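Long-range contact in glycogen synthase (Cyanobacterium sp. CLg1, PDB 6GNF), which is a bacterial starch/glycogen synthase, a two-domain glycosyltransferase of the GT-B fold that binds ADP and a glycan in the cleft between its domains: residues Val43-His56 / Trp525-Glu537. Residues are numbered along the deposited sequence; the frame is centred on the assembly and turned at random.
Sequences VTEGLPEELAKIGH and WKKPAAKYVDIFE
The indole of Trp525 lies with one face flat on helix 43-54: the peptide carbon of Gly46 sits over it near CD1, and Leu47 CB stands over the six-membered ring, 3.8 Å from its centroid and 7° off the normal. Leu47 also places CD2 over one face of Tyr532, a second CH-pi contact, while Leu51 CD1 lies more loosely at the edge of the Phe536 ring, 4.4 Å from CE2. This is helix-on-helix packing in a GT-B glycosyltransferase: the C-terminal helix 526-540 returns to the Rossmann-like N-terminal domain, its segment 526-537 crossing segment 43-54 of the first helix at -73°. Gly46, having no side chain, lets the indole lie directly on the helix backbone. Leu47 has CG anti to its own N (chi1 174°), from where its two methyls reach Trp525 and Tyr532. Ala529, small enough for a close approach, is a knob in the hole of Leu47, Glu50, Leu51 and Ile54. Beneath the helices, Leu47 and Leu51 touch Phe26 of strand 23-27. Val43, which packs CG1 against Trp525, also touches the bound AC1. Farther along, Val533 CG2 touches both Leu51 CD2 and, obliquely, His56 NE2, 3.6 Å away, while His56 ND1 is hydrogen-bonded to Leu22 N.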
loop_
_atom_site.group_PDB
_atom_site.type_symbol
_atom_site.label_atom_id
_atom_site.label_comp_id
_atom_site.label_asym_id
_atom_site.label_seq_id
_atom_site.Cartn_x
_atom_site.Cartn_y
_atom_site.Cartn_z
ATOM N N VAL A 43 1.684 4.594 -4.956
ATOM C CA VAL A 43 2.654 5.574 -4.473
ATOM C C VAL A 43 3.897 5.591 -5.369
ATOM O O VAL A 43 4.350 6.662 -5.788
ATOM C CB VAL A 43 3.072 5.300 -3.017
ATOM C CG1 VAL A 43 4.186 6.248 -2.600
ATOM C CG2 VAL A 43 1.872 5.429 -2.072
ATOM N N THR A 44 4.421 4.417 -5.703
ATOM C CA THR A 44 5.631 4.349 -6.537
ATOM C C THR A 44 5.369 4.742 -8.000
ATOM O O THR A 44 6.311 4.977 -8.768
ATOM C CB THR A 44 6.325 2.970 -6.467
ATOM O OG1 THR A 44 5.428 1.952 -6.894
ATOM C CG2 THR A 44 6.704 2.668 -5.057
ATOM N N GLU A 45 4.098 4.858 -8.375
ATOM C CA GLU A 45 3.743 5.479 -9.643
ATOM C C GLU A 45 3.679 6.997 -9.494
ATOM O O GLU A 45 4.356 7.710 -10.221
ATOM C CB GLU A 45 2.399 4.957 -10.149
ATOM C CG GLU A 45 2.016 5.521 -11.513
ATOM C CD GLU A 45 0.605 5.170 -11.957
ATOM O OE1 GLU A 45 -0.094 4.429 -11.247
ATOM O OE2 GLU A 45 0.188 5.627 -13.033
ATOM N N GLY A 46 2.858 7.468 -8.557
ATOM C CA GLY A 46 2.517 8.882 -8.451
ATOM C C GLY A 46 3.583 9.813 -7.916
ATOM O O GLY A 46 3.790 10.900 -8.446
ATOM N N LEU A 47 4.252 9.396 -6.850
ATOM C CA LEU A 47 5.260 10.246 -6.215
ATOM C C LEU A 47 6.468 10.468 -7.140
ATOM O O LEU A 47 6.878 11.611 -7.338
ATOM C CB LEU A 47 5.654 9.691 -4.834
ATOM C CG LEU A 47 6.807 10.361 -4.079
ATOM C CD1 LEU A 47 6.620 11.871 -3.968
ATOM C CD2 LEU A 47 6.967 9.738 -2.697
ATOM N N PRO A 48 7.013 9.397 -7.744
ATOM C CA PRO A 48 8.111 9.622 -8.698
ATOM C C PRO A 48 7.744 10.505 -9.883
ATOM O O PRO A 48 8.573 11.307 -10.315
ATOM C CB PRO A 48 8.452 8.204 -9.165
ATOM C CG PRO A 48 8.143 7.373 -7.972
ATOM C CD PRO A 48 6.849 7.960 -7.465
ATOM N N GLU A 49 6.521 10.373 -10.398
ATOM C CA GLU A 49 6.067 11.222 -11.499
ATOM C C GLU A 49 6.026 12.688 -11.094
ATOM O O GLU A 49 6.406 13.553 -11.869
ATOM C CB GLU A 49 4.708 10.761 -12.042
ATOM C CG GLU A 49 4.819 9.517 -12.915
ATOM C CD GLU A 49 3.501 8.988 -13.463
ATOM O OE1 GLU A 49 3.520 7.864 -14.013
ATOM O OE2 GLU A 49 2.447 9.635 -13.299
ATOM N N GLU A 50 5.607 12.962 -9.862
ATOM C CA GLU A 50 5.545 14.344 -9.368
ATOM C C GLU A 50 6.955 14.895 -9.176
ATOM O O GLU A 50 7.233 16.033 -9.512
ATOM C CB GLU A 50 4.755 14.418 -8.056
ATOM C CG GLU A 50 4.643 15.817 -7.456
ATOM C CD GLU A 50 3.868 16.801 -8.327
ATOM O OE1 GLU A 50 3.080 16.348 -9.188
ATOM O OE2 GLU A 50 4.052 18.037 -8.156
ATOM N N LEU A 51 7.848 14.069 -8.655
ATOM C CA LEU A 51 9.241 14.479 -8.466
ATOM C C LEU A 51 9.938 14.788 -9.786
ATOM O O LEU A 51 10.773 15.688 -9.842
ATOM C CB LEU A 51 10.005 13.406 -7.686
ATOM C CG LEU A 51 9.559 13.266 -6.223
ATOM C CD1 LEU A 51 10.070 11.984 -5.600
ATOM C CD2 LEU A 51 10.021 14.452 -5.398
ATOM N N ALA A 52 9.629 14.014 -10.826
ATOM C CA ALA A 52 10.159 14.282 -12.167
ATOM C C ALA A 52 9.605 15.577 -12.726
ATOM O O ALA A 52 10.326 16.331 -13.365
ATOM C CB ALA A 52 9.837 13.128 -13.104
ATOM N N LYS A 53 8.320 15.815 -12.477
ATOM C CA LYS A 53 7.632 17.033 -12.904
ATOM C C LYS A 53 8.304 18.282 -12.328
ATOM O O LYS A 53 8.578 19.219 -13.042
ATOM C CB LYS A 53 6.162 16.956 -12.478
ATOM C CG LYS A 53 5.183 17.669 -13.397
ATOM C CD LYS A 53 3.794 17.038 -13.327
ATOM C CE LYS A 53 3.012 17.501 -12.105
ATOM N NZ LYS A 53 2.357 18.830 -12.315
ATOM N N ILE A 54 8.666 18.235 -11.050
ATOM C CA ILE A 54 9.399 19.321 -10.390
ATOM C C ILE A 54 10.791 19.533 -10.998
ATOM O O ILE A 54 11.338 20.621 -10.875
ATOM C CB ILE A 54 9.591 19.032 -8.880
ATOM C CG1 ILE A 54 8.260 18.999 -8.145
ATOM C CG2 ILE A 54 10.478 20.089 -8.223
ATOM C CD1 ILE A 54 8.358 18.287 -6.811
ATOM N N GLY A 55 11.353 18.511 -11.641
ATOM C CA GLY A 55 12.642 18.648 -12.324
ATOM C C GLY A 55 13.751 17.731 -11.848
ATOM O O GLY A 55 14.877 17.846 -12.308
ATOM N N HIS A 56 13.455 16.805 -10.943
ATOM C CA HIS A 56 14.490 15.900 -10.444
ATOM C C HIS A 56 14.630 14.684 -11.352
ATOM O O HIS A 56 13.726 14.376 -12.135
ATOM C CB HIS A 56 14.194 15.490 -9.001
ATOM C CG HIS A 56 13.993 16.659 -8.092
ATOM N ND1 HIS A 56 15.004 17.538 -7.780
ATOM C CD2 HIS A 56 12.888 17.120 -7.462
ATOM C CE1 HIS A 56 14.538 18.486 -6.988
ATOM N NE2 HIS A 56 13.255 18.257 -6.779
ATOM N N TRP A 525 -0.164 14.932 -5.356
ATOM C CA TRP A 525 1.191 14.712 -4.859
ATOM C C TRP A 525 2.009 15.995 -4.666
ATOM O O TRP A 525 3.095 15.956 -4.108
ATOM C CB TRP A 525 1.936 13.743 -5.778
ATOM C CG TRP A 525 1.631 12.337 -5.462
ATOM C CD1 TRP A 525 0.873 11.476 -6.194
ATOM C CD2 TRP A 525 2.044 11.620 -4.298
ATOM N NE1 TRP A 525 0.799 10.256 -5.562
ATOM C CE2 TRP A 525 1.511 10.317 -4.397
ATOM C CE3 TRP A 525 2.821 11.949 -3.186
ATOM C CZ2 TRP A 525 1.721 9.348 -3.425
ATOM C CZ3 TRP A 525 3.040 10.979 -2.220
ATOM C CH2 TRP A 525 2.488 9.693 -2.345
ATOM N N LYS A 526 1.485 17.123 -5.125
ATOM C CA LYS A 526 2.204 18.400 -5.136
ATOM C C LYS A 526 2.835 18.768 -3.784
ATOM O O LYS A 526 4.056 18.893 -3.683
ATOM C CB LYS A 526 1.251 19.495 -5.615
ATOM C CG LYS A 526 1.891 20.747 -6.192
ATOM C CD LYS A 526 0.966 21.373 -7.243
ATOM C CE LYS A 526 0.723 22.857 -7.018
ATOM N NZ LYS A 526 1.975 23.661 -7.080
ATOM N N LYS A 527 2.011 18.889 -2.745
ATOM C CA LYS A 527 2.490 19.265 -1.407
ATOM C C LYS A 527 3.342 18.202 -0.714
ATOM O O LYS A 527 4.346 18.552 -0.097
ATOM C CB LYS A 527 1.323 19.635 -0.491
ATOM C CG LYS A 527 0.658 20.948 -0.851
ATOM C CD LYS A 527 -0.676 21.090 -0.140
ATOM C CE LYS A 527 -1.528 22.194 -0.746
ATOM N NZ LYS A 527 -0.979 23.547 -0.456
ATOM N N PRO A 528 2.889 16.939 -0.715
ATOM C CA PRO A 528 3.745 15.942 -0.080
ATOM C C PRO A 528 5.078 15.733 -0.802
ATOM O O PRO A 528 6.103 15.588 -0.137
ATOM C CB PRO A 528 2.892 14.665 -0.093
ATOM C CG PRO A 528 1.769 14.935 -1.016
ATOM C CD PRO A 528 1.549 16.411 -0.999
ATOM N N ALA A 529 5.080 15.787 -2.130
ATOM C CA ALA A 529 6.331 15.634 -2.893
ATOM C C ALA A 529 7.328 16.697 -2.467
ATOM O O ALA A 529 8.514 16.418 -2.304
ATOM C CB ALA A 529 6.075 15.737 -4.383
ATOM N N ALA A 530 6.836 17.919 -2.298
ATOM C CA ALA A 530 7.665 19.031 -1.837
ATOM C C ALA A 530 8.299 18.752 -0.468
ATOM O O ALA A 530 9.427 19.155 -0.216
ATOM C CB ALA A 530 6.849 20.310 -1.797
ATOM N N LYS A 531 7.573 18.055 0.405
ATOM C CA LYS A 531 8.112 17.670 1.703
ATOM C C LYS A 531 9.197 16.619 1.568
ATOM O O LYS A 531 10.182 16.670 2.287
ATOM C CB LYS A 531 7.027 17.122 2.611
ATOM C CG LYS A 531 6.027 18.142 3.098
ATOM C CD LYS A 531 5.055 17.445 4.037
ATOM C CE LYS A 531 3.764 18.209 4.198
ATOM N NZ LYS A 531 4.014 19.483 4.918
ATOM N N TYR A 532 8.997 15.647 0.677
ATOM C CA TYR A 532 10.048 14.668 0.377
ATOM C C TYR A 532 11.318 15.372 -0.122
ATOM O O TYR A 532 12.430 15.087 0.337
ATOM C CB TYR A 532 9.572 13.639 -0.660
ATOM C CG TYR A 532 8.730 12.516 -0.098
ATOM C CD1 TYR A 532 9.323 11.369 0.418
ATOM C CD2 TYR A 532 7.340 12.586 -0.100
ATOM C CE1 TYR A 532 8.552 10.336 0.931
ATOM C CE2 TYR A 532 6.565 11.559 0.404
ATOM C CZ TYR A 532 7.165 10.439 0.918
ATOM O OH TYR A 532 6.342 9.439 1.412
ATOM N N VAL A 533 11.151 16.330 -1.024
ATOM C CA VAL A 533 12.286 17.068 -1.575
ATOM C C VAL A 533 13.064 17.757 -0.459
ATOM O O VAL A 533 14.287 17.737 -0.460
ATOM C CB VAL A 533 11.847 18.109 -2.633
ATOM C CG1 VAL A 533 12.984 19.052 -2.990
ATOM C CG2 VAL A 533 11.352 17.411 -3.885
ATOM N N ASP A 534 12.359 18.377 0.487
ATOM C CA ASP A 534 13.025 19.022 1.633
ATOM C C ASP A 534 13.860 18.054 2.448
ATOM O O ASP A 534 15.003 18.349 2.786
ATOM C CB ASP A 534 12.014 19.697 2.552
ATOM C CG ASP A 534 11.498 21.005 1.980
ATOM O OD1 ASP A 534 11.940 21.375 0.867
ATOM O OD2 ASP A 534 10.660 21.670 2.636
ATOM N N ILE A 535 13.276 16.908 2.772
ATOM C CA ILE A 535 13.995 15.865 3.490
ATOM C C ILE A 535 15.195 15.376 2.686
ATOM O O ILE A 535 16.290 15.275 3.238
ATOM C CB ILE A 535 13.047 14.717 3.889
ATOM C CG1 ILE A 535 12.244 15.153 5.116
ATOM C CG2 ILE A 535 13.816 13.445 4.215
ATOM C CD1 ILE A 535 10.943 14.419 5.297
ATOM N N PHE A 536 15.001 15.141 1.388
ATOM C CA PHE A 536 16.092 14.689 0.521
ATOM C C PHE A 536 17.222 15.708 0.461
ATOM O O PHE A 536 18.391 15.337 0.533
ATOM C CB PHE A 536 15.602 14.387 -0.905
ATOM C CG PHE A 536 14.640 13.227 -1.013
ATOM C CD1 PHE A 536 14.606 12.208 -0.069
ATOM C CD2 PHE A 536 13.780 13.145 -2.098
ATOM C CE1 PHE A 536 13.716 11.152 -0.200
ATOM C CE2 PHE A 536 12.892 12.086 -2.234
ATOM C CZ PHE A 536 12.861 11.085 -1.284
ATOM N N GLU A 537 16.880 16.986 0.365
ATOM C CA GLU A 537 17.893 18.043 0.283
ATOM C C GLU A 537 18.739 18.148 1.549
ATOM O O GLU A 537 19.920 18.471 1.473
ATOM C CB GLU A 537 17.263 19.393 -0.055
ATOM C CG GLU A 537 17.047 19.578 -1.552
ATOM C CD GLU A 537 16.127 20.740 -1.905
ATOM O OE1 GLU A 537 15.649 21.471 -0.996
ATOM O OE2 GLU A 537 15.864 20.912 -3.116
#